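Local coordinates for uncharacterized hypothetical protein (Parabacteroides merdae, PDB 4EI0) that is of unknown function, a DUF4466 family protein from a gut bacterium, built largely of antiparallel beta-sheets, at residues S158-K163 with A300-V305; K192-Y197 with F228-K233; M196-E201 with A208-S213; K236-Q241 with E276-W281. All blocks are in the same frame, centred on the assembly; numbering follows the deposited sequence. Where two conformers were deposited one is given.

Contact 1: residues S158-K163 with A300-V305; sequences SVTNDK and ASEVTV
Val159 and Val303 form an antiparallel hydrogen-bonded pair, Val159 N to Val303 O and Val303 N to Val159 O both 2.8 Å, the second almost straight at 174°. These bonds fasten the end of strand 152-159, an outermost strand of a five-stranded antiparallel sheet, to strand 302-311. On the Ser158 face, Ser158 OG donates to Glu302 OE2 (2.8 Å), meeting the carboxylate on its anti side and somewhat out of its plane. Glu302 gets there by an extended chain, its CG anti to the backbone N (chi1 -175°). Lys163 NZ donates to Ser158 OG. With an alanine at Ser158, Glu302 OE2 would probably lose this hydroxyl donor, and the Lys163 ammonium an acceptor. The opposite face is apolar: the Val159 and Val305 side chains cross at about a right angle, Val159 CG2 4.1 Å from Val305 CG2, and Tyr197 of strand 195-199 packs against both Val159 and Val303. Past the strand, the chain turns in an ST motif, Thr160 OG1 accepting from Lys163 N at 3.0 Å.

Contact 2: residues K192-Y197 with F228-K233; sequences KIDIMY and FVNNTK
Ile193 lays its CG2 methyl over one face of the Phe228 ring, 4.1 Å from the centroid and off-centre toward the rim, a CH-pi contact in which the two side chains cross at about a right angle. A chi1 of -176° swings the phenyl group away from its own main-chain nitrogen and back to the other segment. Its far edge meets main chain: Asp194 O and Met196 N lie near the ring plane, and Met196 CB, of a selenomethionine, packs against Phe228 CE2 at 3.8 Å. Asp194 and Asn230 bring their flat ends nearly parallel, the planes 16° apart, and Asn230 ND2 donates to the syn side of Asp194 OD1 (2.9 Å), tilted out of both planes. The loop before strand 233-238 is thus fitted against the chain leading into strand 195-199, where two residues, Asp194 and Ile195, stand opposite the single Leu166 of strand 165-167, a classic beta bulge. The Asp194 carbonyl is gripped by two threonine hydroxyls: Thr232 OG1 donates to Asp194 O at 2.7 Å, approaching well to the side at a C=O...donor angle of 113°, and Thr211 OG1 also bonds it. One water gives protons to both Asp194 OD1 and Thr232 OG1. Another accepts from Asn230 N and lies 2.7 Å from Ile193 O, to which it probably donates. The second carboxylate oxygen, Asp194 OD2, is bonded to Phe168 N.

Contact 3: residues M196-E201 with A208-S213; sequences MYAYSE and AFYTSS
Tyr197 and Phe209 meet at their ring edges, Tyr197 CD1 to Phe209 CE1 at 4.1 Å, each atom near the plane of the other ring. On the other face of the sheet, the Tyr210 ring receives the Ala198 methyl at its edge, CB lying 3.8 Å from Tyr210 CE2. Tyr197 CD1 also comes 3.4 Å from Ala208 O on the partner strand, where a near-trans chi1 of 163° directs the ring. Its hydroxyl bonds His207 ND1, while Tyr210 OH bonds Tyr218 O. A leucine at Tyr197 would probably leave the Phe209 edge less packed and His207 ND1 without its hydroxyl partner. Between the rings run four backbone bonds: Met196 with Tyr210 and Ala198 with Ala208 each pair in both directions, the shortest being Tyr210 N to Met196 O at 2.8 Å. Tyr197 CA adds a CA-H...O contact to Ala208 O (3.3 Å). Bonded pairs flanking the non-hydrogen-bonded pair Tyr197-Phe209 are the ladder of an antiparallel beta hairpin, here strands 195-199 and 207-210.

Contact 4: residues K236-Q241 with E276-W281; sequences KVYGLQ and EEAGAW
Val237 and Gly279 exchange two backbone bonds, Val237 N to Gly279 O and Gly279 N to Val237 O, and Gly239 N continues the series to Glu277 O at 2.9 Å. In all three the donor stands above the carbonyl plane. Two CA-H...O contacts, from Lys236 CA to Gly279 O and from Ala278 CA to Val237 O, fill the intervals. Apolar packing gathers on the Val237 side, where Leu240 CD2 meets the Trp281 indole at CZ2 (3.5 Å); Val237 CG2 approaches Trp281 CD1 in one of its two modelled conformers. Strand 233-238 is an outermost strand of a five-stranded antiparallel sheet, and these bonds join it to strand 278-283. Past Tyr238 the chain turns away at Gly239, whose phi of 75° comes easily to a residue without a side chain. On the other face the Tyr238 ring packs CD1 against Ala278 CB at 4.2 Å and also makes a cation-pi pair with Lys275. Two waters link the segments: one donates to Glu276 O while bonded to Tyr238 OH (2.6 Å), another accepts from Leu240 N and donates to Glu277 O. The Gln241 amide and Glu277 carboxylate lie stacked, their planes 6° apart, with Gln241 OE1 3.3 Å from Glu277 CD. That amide oxygen is bonded to Tyr294 OH.

Overall arrangement
Contacts 1 and 4 fasten the two outermost strands, 152-159 and 233-238, of one five-stranded sheet; their centres lie about 17 Å apart. Both are partly buried and built on backbone ladders, to which contact 1 adds a serine-glutamate hydrogen bond and contact 4 two bridging waters and an amide-carboxylate stack. Contacts 2 and 3 are buried and share strand 195-199 of a second sheet: contact 3 is a regular hairpin ladder, whereas contact 2 fits a loop by side-chain bonds and waters. Thr211 OG1, from a segment of contact 3, ties these two together through Thr232 N. Tyr197 lies between the two sheets, and Asn161 OD1 of contact 1 bonds Tyr199 N nearby.

Contact 1: residues S158-K163 with A300-V305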
loop_
_atom_site.group_PDB
_atom_site.type_symbol
_atom_site.label_atom_id
_atom_site.label_comp_id
_atom_site.label_asym_id
_atom_site.label_seq_id
_atom_site.Cartn_x
_atom_site.Cartn_y
_atom_site.Cartn_z
ATOM N N SER B 158 -20.491 -7.469 -36.502
ATOM C CA SER B 158 -20.200 -7.040 -37.841
ATOM C C SER B 158 -21.384 -7.223 -38.772
ATOM O O SER B 158 -21.982 -8.279 -38.849
ATOM C CB SER B 158 -18.950 -7.782 -38.351
ATOM O OG SER B 158 -18.755 -7.525 -39.709
ATOM N N VAL B 159 -21.704 -6.170 -39.507
ATOM C CA VAL B 159 -22.798 -6.172 -40.433
ATOM C C VAL B 159 -22.256 -5.713 -41.775
ATOM O O VAL B 159 -21.527 -4.728 -41.863
ATOM C CB VAL B 159 -23.955 -5.290 -39.912
ATOM C CG1 VAL B 159 -25.021 -5.149 -40.977
ATOM C CG2 VAL B 159 -24.533 -5.926 -38.616
ATOM N N THR B 160 -22.602 -6.435 -42.824
ATOM C CA THR B 160 -22.140 -6.112 -44.159
ATOM C C THR B 160 -23.286 -6.442 -45.106
ATOM O O THR B 160 -24.322 -6.977 -44.695
ATOM C CB THR B 160 -20.888 -6.920 -44.534
ATOM O OG1 THR B 160 -21.228 -8.307 -44.606
ATOM C CG2 THR B 160 -19.796 -6.752 -43.493
ATOM N N ASN B 161 -23.122 -6.150 -46.379
ATOM C CA ASN B 161 -24.163 -6.486 -47.345
ATOM C C ASN B 161 -24.493 -7.983 -47.394
ATOM O O ASN B 161 -25.615 -8.355 -47.725
ATOM C CB ASN B 161 -23.781 -5.982 -48.738
ATOM C CG ASN B 161 -24.090 -4.516 -48.903
ATOM O OD1 ASN B 161 -25.262 -4.113 -49.034
ATOM N ND2 ASN B 161 -23.044 -3.697 -48.859
ATOM N N ASP B 162 -23.518 -8.824 -47.054
ATOM C CA ASP B 162 -23.742 -10.263 -46.990
ATOM C C ASP B 162 -24.210 -10.717 -45.623
ATOM O O ASP B 162 -24.950 -11.681 -45.542
ATOM C CB ASP B 162 -22.470 -11.044 -47.357
ATOM C CG ASP B 162 -22.090 -10.889 -48.796
ATOM O OD1 ASP B 162 -22.939 -10.431 -49.610
ATOM O OD2 ASP B 162 -20.937 -11.249 -49.102
ATOM N N LYS B 163 -23.714 -10.065 -44.570
ATOM C CA LYS B 163 -24.012 -10.409 -43.217
ATOM C C LYS B 163 -25.003 -9.370 -42.754
ATOM O O LYS B 163 -24.687 -8.489 -41.958
ATOM C CB LYS B 163 -22.748 -10.384 -42.354
ATOM C CG LYS B 163 -21.712 -11.421 -42.754
ATOM C CD LYS B 163 -20.607 -11.510 -41.713
ATOM C CE LYS B 163 -19.620 -10.369 -41.876
ATOM N NZ LYS B 163 -18.507 -10.483 -40.888
ATOM N N ALA B 300 -18.180 2.212 -46.031
ATOM C CA ALA B 300 -18.823 1.584 -47.178
ATOM C C ALA B 300 -18.859 0.065 -47.045
ATOM O O ALA B 300 -19.831 -0.551 -47.426
ATOM C CB ALA B 300 -18.145 1.983 -48.503
ATOM N N SER B 301 -17.824 -0.529 -46.481
ATOM C CA SER B 301 -17.674 -1.980 -46.534
ATOM C C SER B 301 -18.036 -2.733 -45.234
ATOM O O SER B 301 -18.077 -3.952 -45.222
ATOM C CB SER B 301 -16.235 -2.304 -46.966
ATOM O OG SER B 301 -15.301 -1.964 -45.957
ATOM N N GLU B 302 -18.283 -2.022 -44.144
ATOM C CA GLU B 302 -18.655 -2.664 -42.895
ATOM C C GLU B 302 -19.380 -1.705 -41.926
ATOM O O GLU B 302 -19.001 -0.556 -41.764
ATOM C CB GLU B 302 -17.399 -3.235 -42.197
ATOM C CG GLU B 302 -17.732 -4.041 -40.941
ATOM C CD GLU B 302 -16.547 -4.673 -40.241
ATOM O OE1 GLU B 302 -15.398 -4.236 -40.457
ATOM O OE2 GLU B 302 -16.785 -5.605 -39.448
ATOM N N VAL B 303 -20.345 -2.222 -41.198
ATOM C CA VAL B 303 -20.911 -1.536 -40.056
ATOM C C VAL B 303 -20.688 -2.345 -38.830
ATOM O O VAL B 303 -20.800 -3.553 -38.862
ATOM C CB VAL B 303 -22.413 -1.324 -40.342
ATOM C CG1 VAL B 303 -23.128 -0.725 -39.148
ATOM C CG2 VAL B 303 -22.564 -0.441 -41.589
ATOM N N THR B 304 -20.390 -1.709 -37.716
ATOM C CA THR B 304 -20.365 -2.375 -36.433
ATOM C C THR B 304 -21.552 -1.917 -35.554
ATOM O O THR B 304 -21.731 -0.716 -35.355
ATOM C CB THR B 304 -19.051 -2.069 -35.685
ATOM O OG1 THR B 304 -17.940 -2.373 -36.539
ATOM C CG2 THR B 304 -18.919 -2.883 -34.415
ATOM N N VAL B 305 -22.317 -2.869 -35.001
ATOM C CA VAL B 305 -23.477 -2.551 -34.162
ATOM C C VAL B 305 -23.316 -3.183 -32.796
ATOM O O VAL B 305 -22.616 -4.172 -32.652
ATOM C CB VAL B 305 -24.816 -2.981 -34.817
ATOM C CG1 VAL B 305 -24.968 -2.415 -36.222
ATOM C CG2 VAL B 305 -24.956 -4.492 -34.848
#

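Contact 2: residues K192-Y197 with F228-K233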
loop_
_atom_site.group_PDB
_atom_site.type_symbol
_atom_site.label_atom_id
_atom_site.label_comp_id
_atom_site.label_asym_id
_atom_site.label_seq_id
_atom_site.Cartn_x
_atom_site.Cartn_y
_atom_site.Cartn_z
ATOM N N LYS B 192 -37.145 -15.816 -38.972
ATOM C CA LYS B 192 -36.569 -15.198 -37.754
ATOM C C LYS B 192 -36.023 -13.773 -37.991
ATOM O O LYS B 192 -35.592 -13.133 -37.043
ATOM C CB LYS B 192 -35.371 -16.041 -37.242
ATOM C CG LYS B 192 -35.748 -17.130 -36.275
ATOM C CD LYS B 192 -34.758 -18.285 -36.278
ATOM C CE LYS B 192 -33.428 -17.869 -35.726
ATOM N NZ LYS B 192 -32.813 -18.900 -34.856
ATOM N N ILE B 193 -35.987 -13.320 -39.249
ATOM C CA ILE B 193 -35.325 -12.073 -39.580
ATOM C C ILE B 193 -36.278 -10.925 -39.341
ATOM O O ILE B 193 -37.405 -10.915 -39.862
ATOM C CB ILE B 193 -34.825 -12.001 -41.033
ATOM C CG1 ILE B 193 -33.951 -13.214 -41.362
ATOM C CG2 ILE B 193 -34.030 -10.683 -41.235
ATOM C CD1 ILE B 193 -32.901 -13.547 -40.356
ATOM N N ASP B 194 -35.781 -9.944 -38.583
ATOM C CA ASP B 194 -36.508 -8.747 -38.234
ATOM C C ASP B 194 -36.115 -7.538 -39.076
ATOM O O ASP B 194 -36.977 -6.720 -39.434
ATOM C CB ASP B 194 -36.346 -8.516 -36.705
ATOM C CG ASP B 194 -36.937 -9.676 -35.923
ATOM O OD1 ASP B 194 -38.119 -9.979 -36.226
ATOM O OD2 ASP B 194 -36.241 -10.331 -35.102
ATOM N N ILE B 195 -34.852 -7.449 -39.435
ATOM C CA ILE B 195 -34.344 -6.294 -40.178
ATOM C C ILE B 195 -33.340 -6.787 -41.202
ATOM O O ILE B 195 -32.513 -7.660 -40.898
ATOM C CB ILE B 195 -33.646 -5.259 -39.225
ATOM C CG1 ILE B 195 -34.684 -4.542 -38.346
ATOM C CG2 ILE B 195 -32.909 -4.207 -40.029
ATOM C CD1 ILE B 195 -34.124 -3.641 -37.266
HETATM N N MSE B 196 -33.417 -6.238 -42.408
HETATM C CA MSE B 196 -32.390 -6.436 -43.416
HETATM C C MSE B 196 -31.612 -5.146 -43.572
HETATM O O MSE B 196 -32.193 -4.089 -43.861
HETATM C CB MSE B 196 -32.977 -6.833 -44.760
HETATM C CG MSE B 196 -31.900 -6.998 -45.856
HETATM SE SE MSE B 196 -32.667 -7.554 -47.515
HETATM C CE MSE B 196 -31.028 -7.927 -48.584
ATOM N N TYR B 197 -30.306 -5.243 -43.363
ATOM C CA TYR B 197 -29.394 -4.147 -43.667
ATOM C C TYR B 197 -29.008 -4.183 -45.122
ATOM O O TYR B 197 -28.832 -5.254 -45.690
ATOM C CB TYR B 197 -28.153 -4.294 -42.828
ATOM C CG TYR B 197 -27.023 -3.484 -43.326
ATOM C CD1 TYR B 197 -26.920 -2.139 -42.975
ATOM C CD2 TYR B 197 -26.058 -4.031 -44.148
ATOM C CE1 TYR B 197 -25.887 -1.355 -43.428
ATOM C CE2 TYR B 197 -25.001 -3.244 -44.624
ATOM C CZ TYR B 197 -24.923 -1.904 -44.259
ATOM O OH TYR B 197 -23.886 -1.115 -44.660
ATOM N N PHE B 228 -39.208 -13.647 -45.505
ATOM C CA PHE B 228 -39.017 -12.499 -44.576
ATOM C C PHE B 228 -40.368 -11.792 -44.437
ATOM O O PHE B 228 -40.729 -10.956 -45.245
ATOM C CB PHE B 228 -37.937 -11.544 -45.085
ATOM C CG PHE B 228 -37.590 -10.385 -44.154
ATOM C CD1 PHE B 228 -38.443 -9.936 -43.155
ATOM C CD2 PHE B 228 -36.408 -9.688 -44.351
ATOM C CE1 PHE B 228 -38.109 -8.848 -42.370
ATOM C CE2 PHE B 228 -36.070 -8.618 -43.554
ATOM C CZ PHE B 228 -36.921 -8.194 -42.567
ATOM N N VAL B 229 -41.109 -12.146 -43.404
ATOM C CA VAL B 229 -42.477 -11.673 -43.207
ATOM C C VAL B 229 -42.653 -10.759 -41.950
ATOM O O VAL B 229 -43.668 -10.099 -41.799
ATOM C CB VAL B 229 -43.402 -12.893 -43.069
ATOM C CG1 VAL B 229 -43.461 -13.670 -44.387
ATOM C CG2 VAL B 229 -42.892 -13.791 -41.945
ATOM N N ASN B 230 -41.675 -10.694 -41.052
ATOM C CA ASN B 230 -41.794 -9.825 -39.870
ATOM C C ASN B 230 -41.785 -8.329 -40.201
ATOM O O ASN B 230 -40.884 -7.828 -40.868
ATOM C CB ASN B 230 -40.682 -10.123 -38.866
ATOM C CG ASN B 230 -40.776 -11.502 -38.302
ATOM O OD1 ASN B 230 -41.794 -12.157 -38.467
ATOM N ND2 ASN B 230 -39.725 -11.956 -37.626
ATOM N N ASN B 231 -42.816 -7.623 -39.750
ATOM C CA ASN B 231 -42.905 -6.170 -39.937
ATOM C C ASN B 231 -42.447 -5.422 -38.660
ATOM O O ASN B 231 -43.220 -5.158 -37.760
ATOM C CB ASN B 231 -44.321 -5.770 -40.330
ATOM C CG ASN B 231 -44.383 -4.363 -40.869
ATOM O OD1 ASN B 231 -43.356 -3.720 -41.152
ATOM N ND2 ASN B 231 -45.582 -3.854 -40.968
ATOM N N THR B 232 -41.159 -5.164 -38.585
ATOM C CA THR B 232 -40.542 -4.585 -37.403
ATOM C C THR B 232 -40.830 -3.086 -37.314
ATOM O O THR B 232 -40.808 -2.401 -38.322
ATOM C CB THR B 232 -39.022 -4.846 -37.476
ATOM O OG1 THR B 232 -38.806 -6.255 -37.567
ATOM C CG2 THR B 232 -38.303 -4.320 -36.242
ATOM N N LYS B 233 -41.131 -2.595 -36.117
ATOM C CA LYS B 233 -41.305 -1.165 -35.879
ATOM C C LYS B 233 -39.983 -0.536 -35.488
ATOM O O LYS B 233 -39.269 -1.081 -34.642
ATOM C CB LYS B 233 -42.270 -0.935 -34.708
ATOM C CG LYS B 233 -43.704 -1.372 -34.969
ATOM C CD LYS B 233 -44.541 -1.106 -33.713
ATOM C CE LYS B 233 -46.033 -1.242 -33.988
ATOM N NZ LYS B 233 -46.287 -2.548 -34.662
HETATM O O HOH W 1 -39.369 -12.442 -40.951
HETATM O O HOH W 2 -40.239 -8.134 -36.094
#

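Contact 3: residues M196-E201 with A208-S213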
loop_
_atom_site.group_PDB
_atom_site.type_symbol
_atom_site.label_atom_id
_atom_site.label_comp_id
_atom_site.label_asym_id
_atom_site.label_seq_id
_atom_site.Cartn_x
_atom_site.Cartn_y
_atom_site.Cartn_z
HETATM N N MSE B 196 -33.417 -6.238 -42.408
HETATM C CA MSE B 196 -32.390 -6.436 -43.416
HETATM C C MSE B 196 -31.612 -5.146 -43.572
HETATM O O MSE B 196 -32.193 -4.089 -43.861
HETATM C CB MSE B 196 -32.977 -6.833 -44.760
HETATM C CG MSE B 196 -31.900 -6.998 -45.856
HETATM SE SE MSE B 196 -32.667 -7.554 -47.515
HETATM C CE MSE B 196 -31.028 -7.927 -48.584
ATOM N N TYR B 197 -30.306 -5.243 -43.363
ATOM C CA TYR B 197 -29.394 -4.147 -43.667
ATOM C C TYR B 197 -29.008 -4.183 -45.122
ATOM O O TYR B 197 -28.832 -5.254 -45.690
ATOM C CB TYR B 197 -28.153 -4.294 -42.828
ATOM C CG TYR B 197 -27.023 -3.484 -43.326
ATOM C CD1 TYR B 197 -26.920 -2.139 -42.975
ATOM C CD2 TYR B 197 -26.058 -4.031 -44.148
ATOM C CE1 TYR B 197 -25.887 -1.355 -43.428
ATOM C CE2 TYR B 197 -25.001 -3.244 -44.624
ATOM C CZ TYR B 197 -24.923 -1.904 -44.259
ATOM O OH TYR B 197 -23.886 -1.115 -44.660
ATOM N N ALA B 198 -28.870 -3.008 -45.719
ATOM C CA ALA B 198 -28.273 -2.867 -47.027
ATOM C C ALA B 198 -27.530 -1.543 -47.082
ATOM O O ALA B 198 -27.994 -0.579 -46.512
ATOM C CB ALA B 198 -29.354 -2.868 -48.073
ATOM N N TYR B 199 -26.419 -1.482 -47.805
ATOM C CA TYR B 199 -25.765 -0.216 -48.136
ATOM C C TYR B 199 -26.029 0.135 -49.568
ATOM O O TYR B 199 -25.829 -0.677 -50.417
ATOM C CB TYR B 199 -24.265 -0.348 -47.988
ATOM C CG TYR B 199 -23.503 0.896 -48.394
ATOM C CD1 TYR B 199 -23.517 2.033 -47.583
ATOM C CD2 TYR B 199 -22.734 0.927 -49.549
ATOM C CE1 TYR B 199 -22.800 3.172 -47.928
ATOM C CE2 TYR B 199 -22.007 2.072 -49.906
ATOM C CZ TYR B 199 -22.046 3.185 -49.095
ATOM O OH TYR B 199 -21.369 4.316 -49.425
ATOM N N SER B 200 -26.444 1.354 -49.851
ATOM C CA SER B 200 -26.596 1.815 -51.231
ATOM C C SER B 200 -25.590 2.935 -51.474
ATOM O O SER B 200 -25.263 3.720 -50.574
ATOM C CB SER B 200 -28.024 2.303 -51.488
ATOM O OG SER B 200 -28.121 3.116 -52.636
ATOM N N GLU B 201 -25.055 2.996 -52.675
ATOM C CA GLU B 201 -24.129 4.078 -53.011
ATOM C C GLU B 201 -24.825 5.413 -53.340
ATOM O O GLU B 201 -24.143 6.429 -53.502
ATOM C CB GLU B 201 -23.161 3.643 -54.115
ATOM C CG GLU B 201 -21.953 2.937 -53.517
ATOM C CD GLU B 201 -21.043 2.327 -54.557
ATOM O OE1 GLU B 201 -20.761 2.986 -55.587
ATOM O OE2 GLU B 201 -20.594 1.186 -54.326
ATOM N N ALA B 208 -28.838 1.446 -44.673
ATOM C CA ALA B 208 -30.282 1.386 -44.500
ATOM C C ALA B 208 -30.704 0.151 -43.737
ATOM O O ALA B 208 -30.004 -0.877 -43.777
ATOM C CB ALA B 208 -30.985 1.442 -45.849
ATOM N N PHE B 209 -31.814 0.258 -43.009
ATOM C CA PHE B 209 -32.472 -0.891 -42.371
ATOM C C PHE B 209 -33.850 -0.986 -42.993
ATOM O O PHE B 209 -34.605 -0.003 -43.060
ATOM C CB PHE B 209 -32.683 -0.730 -40.877
ATOM C CG PHE B 209 -31.456 -0.904 -40.016
ATOM C CD1 PHE B 209 -30.280 -1.480 -40.476
ATOM C CD2 PHE B 209 -31.524 -0.539 -38.670
ATOM C CE1 PHE B 209 -29.189 -1.662 -39.619
ATOM C CE2 PHE B 209 -30.440 -0.684 -37.822
ATOM C CZ PHE B 209 -29.268 -1.279 -38.292
ATOM N N TYR B 210 -34.188 -2.175 -43.476
ATOM C CA TYR B 210 -35.475 -2.426 -44.094
ATOM C C TYR B 210 -36.171 -3.569 -43.394
ATOM O O TYR B 210 -35.554 -4.361 -42.718
ATOM C CB TYR B 210 -35.296 -2.811 -45.541
ATOM C CG TYR B 210 -34.561 -1.810 -46.343
ATOM C CD1 TYR B 210 -35.100 -0.546 -46.550
ATOM C CD2 TYR B 210 -33.338 -2.108 -46.938
ATOM C CE1 TYR B 210 -34.458 0.379 -47.334
ATOM C CE2 TYR B 210 -32.684 -1.173 -47.745
ATOM C CZ TYR B 210 -33.259 0.066 -47.941
ATOM O OH TYR B 210 -32.637 1.039 -48.722
ATOM N N THR B 211 -37.466 -3.661 -43.609
ATOM C CA THR B 211 -38.314 -4.650 -42.979
ATOM C C THR B 211 -39.387 -5.085 -44.006
ATOM O O THR B 211 -39.381 -4.593 -45.125
ATOM C CB THR B 211 -38.941 -4.058 -41.707
ATOM O OG1 THR B 211 -39.310 -5.134 -40.839
ATOM C CG2 THR B 211 -40.168 -3.195 -42.043
ATOM N N SER B 212 -40.292 -6.004 -43.649
ATOM C CA SER B 212 -41.195 -6.628 -44.639
ATOM C C SER B 212 -41.982 -5.612 -45.458
ATOM O O SER B 212 -42.180 -5.797 -46.645
ATOM C CB SER B 212 -42.184 -7.594 -43.972
ATOM O OG SER B 212 -43.111 -6.867 -43.179
ATOM N N SER B 213 -42.434 -4.537 -44.825
ATOM C CA SER B 213 -43.277 -3.579 -45.523
ATOM C C SER B 213 -42.514 -2.337 -45.979
ATOM O O SER B 213 -43.114 -1.387 -46.405
ATOM C CB SER B 213 -44.468 -3.214 -44.639
ATOM O OG SER B 213 -44.028 -2.761 -43.381
#

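Contact 4: residues K236-Q241 with E276-W281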
loop_
_atom_site.group_PDB
_atom_site.type_symbol
_atom_site.label_atom_id
_atom_site.label_comp_id
_atom_site.label_asym_id
_atom_site.label_seq_id
_atom_site.Cartn_x
_atom_site.Cartn_y
_atom_site.Cartn_z
ATOM N N LYS B 236 -35.712 6.038 -35.681
ATOM C CA LYS B 236 -34.333 6.432 -35.941
ATOM C C LYS B 236 -33.968 7.487 -34.899
ATOM O O LYS B 236 -34.770 8.388 -34.609
ATOM C CB LYS B 236 -34.224 7.025 -37.344
ATOM C CG LYS B 236 -32.810 7.383 -37.793
ATOM C CD LYS B 236 -32.906 8.253 -39.051
ATOM C CE LYS B 236 -31.581 8.388 -39.792
ATOM N NZ LYS B 236 -31.877 9.091 -41.111
ATOM N N VAL B 237 -32.762 7.378 -34.362
ATOM C CA VAL B 237 -32.210 8.290 -33.361
ATOM C C VAL B 237 -30.781 8.665 -33.799
ATOM O O VAL B 237 -30.175 7.901 -34.532
ATOM C CB VAL B 237 -32.108 7.580 -32.005
ATOM C CG1 VAL B 237 -31.362 8.453 -31.013
ATOM C CG2 VAL B 237 -33.500 7.278 -31.463
ATOM N N TYR B 238 -30.219 9.772 -33.310
ATOM C CA TYR B 238 -28.817 10.123 -33.551
ATOM C C TYR B 238 -28.167 10.618 -32.265
ATOM O O TYR B 238 -28.710 11.479 -31.591
ATOM C CB TYR B 238 -28.732 11.190 -34.668
ATOM C CG TYR B 238 -27.323 11.536 -35.081
ATOM C CD1 TYR B 238 -26.497 10.552 -35.586
ATOM C CD2 TYR B 238 -26.791 12.857 -34.965
ATOM C CE1 TYR B 238 -25.182 10.827 -35.943
ATOM C CE2 TYR B 238 -25.482 13.134 -35.341
ATOM C CZ TYR B 238 -24.683 12.105 -35.824
ATOM O OH TYR B 238 -23.383 12.308 -36.206
ATOM N N GLY B 239 -26.982 10.102 -31.942
ATOM C CA GLY B 239 -26.204 10.600 -30.820
ATOM C C GLY B 239 -26.732 10.175 -29.475
ATOM O O GLY B 239 -26.418 10.811 -28.487
ATOM N N LEU B 240 -27.564 9.135 -29.437
ATOM C CA LEU B 240 -28.071 8.585 -28.189
ATOM C C LEU B 240 -27.129 7.486 -27.743
ATOM O O LEU B 240 -27.129 6.373 -28.255
ATOM C CB LEU B 240 -29.503 8.045 -28.293
ATOM C CG LEU B 240 -30.011 7.363 -27.011
ATOM C CD1 LEU B 240 -30.118 8.433 -25.949
ATOM C CD2 LEU B 240 -31.352 6.693 -27.170
ATOM N N GLN B 241 -26.284 7.799 -26.790
ATOM C CA GLN B 241 -25.152 6.931 -26.556
ATOM C C GLN B 241 -25.451 6.226 -25.256
ATOM O O GLN B 241 -26.190 6.701 -24.412
ATOM C CB GLN B 241 -23.792 7.659 -26.614
ATOM C CG GLN B 241 -23.468 8.074 -28.060
ATOM C CD GLN B 241 -22.057 8.620 -28.321
ATOM O OE1 GLN B 241 -21.323 8.071 -29.137
ATOM N NE2 GLN B 241 -21.685 9.703 -27.650
ATOM N N GLU B 276 -22.152 6.323 -37.974
ATOM C CA GLU B 276 -21.613 6.240 -36.669
ATOM C C GLU B 276 -22.436 7.138 -35.709
ATOM O O GLU B 276 -22.728 8.274 -36.024
ATOM C CB GLU B 276 -20.163 6.666 -36.725
ATOM C CG GLU B 276 -19.445 6.607 -35.390
ATOM C CD GLU B 276 -17.925 6.694 -35.536
ATOM O OE1 GLU B 276 -17.408 6.602 -36.668
ATOM O OE2 GLU B 276 -17.250 6.846 -34.499
ATOM N N GLU B 277 -22.811 6.586 -34.562
ATOM C CA GLU B 277 -23.591 7.240 -33.486
ATOM C C GLU B 277 -25.079 7.260 -33.751
ATOM O O GLU B 277 -25.854 7.608 -32.871
ATOM C CB GLU B 277 -23.113 8.671 -33.135
ATOM C CG GLU B 277 -21.720 8.712 -32.546
ATOM C CD GLU B 277 -21.421 10.041 -31.819
ATOM O OE1 GLU B 277 -22.288 10.601 -31.089
ATOM O OE2 GLU B 277 -20.291 10.540 -31.967
ATOM N N ALA B 278 -25.494 6.853 -34.937
ATOM C CA ALA B 278 -26.904 6.681 -35.200
ATOM C C ALA B 278 -27.422 5.481 -34.410
ATOM O O ALA B 278 -26.675 4.712 -33.814
ATOM C CB ALA B 278 -27.196 6.571 -36.702
ATOM N N GLY B 279 -28.727 5.368 -34.339
ATOM C CA GLY B 279 -29.345 4.301 -33.575
ATOM C C GLY B 279 -30.763 4.058 -34.049
ATOM O O GLY B 279 -31.303 4.859 -34.817
ATOM N N ALA B 280 -31.349 2.975 -33.559
ATOM C CA ALA B 280 -32.726 2.681 -33.855
ATOM C C ALA B 280 -33.368 1.959 -32.699
ATOM O O ALA B 280 -32.863 0.906 -32.219
ATOM C CB ALA B 280 -32.795 1.843 -35.093
ATOM N N TRP B 281 -34.446 2.499 -32.179
ATOM C CA TRP B 281 -35.315 1.725 -31.269
ATOM C C TRP B 281 -36.158 0.804 -32.106
ATOM O O TRP B 281 -36.714 1.234 -33.089
ATOM C CB TRP B 281 -36.255 2.596 -30.503
ATOM C CG TRP B 281 -35.581 3.546 -29.544
ATOM C CD1 TRP B 281 -35.331 4.885 -29.735
ATOM C CD2 TRP B 281 -35.146 3.267 -28.198
ATOM N NE1 TRP B 281 -34.763 5.433 -28.629
ATOM C CE2 TRP B 281 -34.612 4.509 -27.675
ATOM C CE3 TRP B 281 -35.115 2.147 -27.411
ATOM C CZ2 TRP B 281 -34.108 4.612 -26.403
ATOM C CZ3 TRP B 281 -34.561 2.255 -26.135
ATOM C CH2 TRP B 281 -34.063 3.473 -25.648
HETATM O O HOH W 3 -21.710 10.470 -36.806
HETATM O O HOH W 4 -28.052 7.208 -31.453
#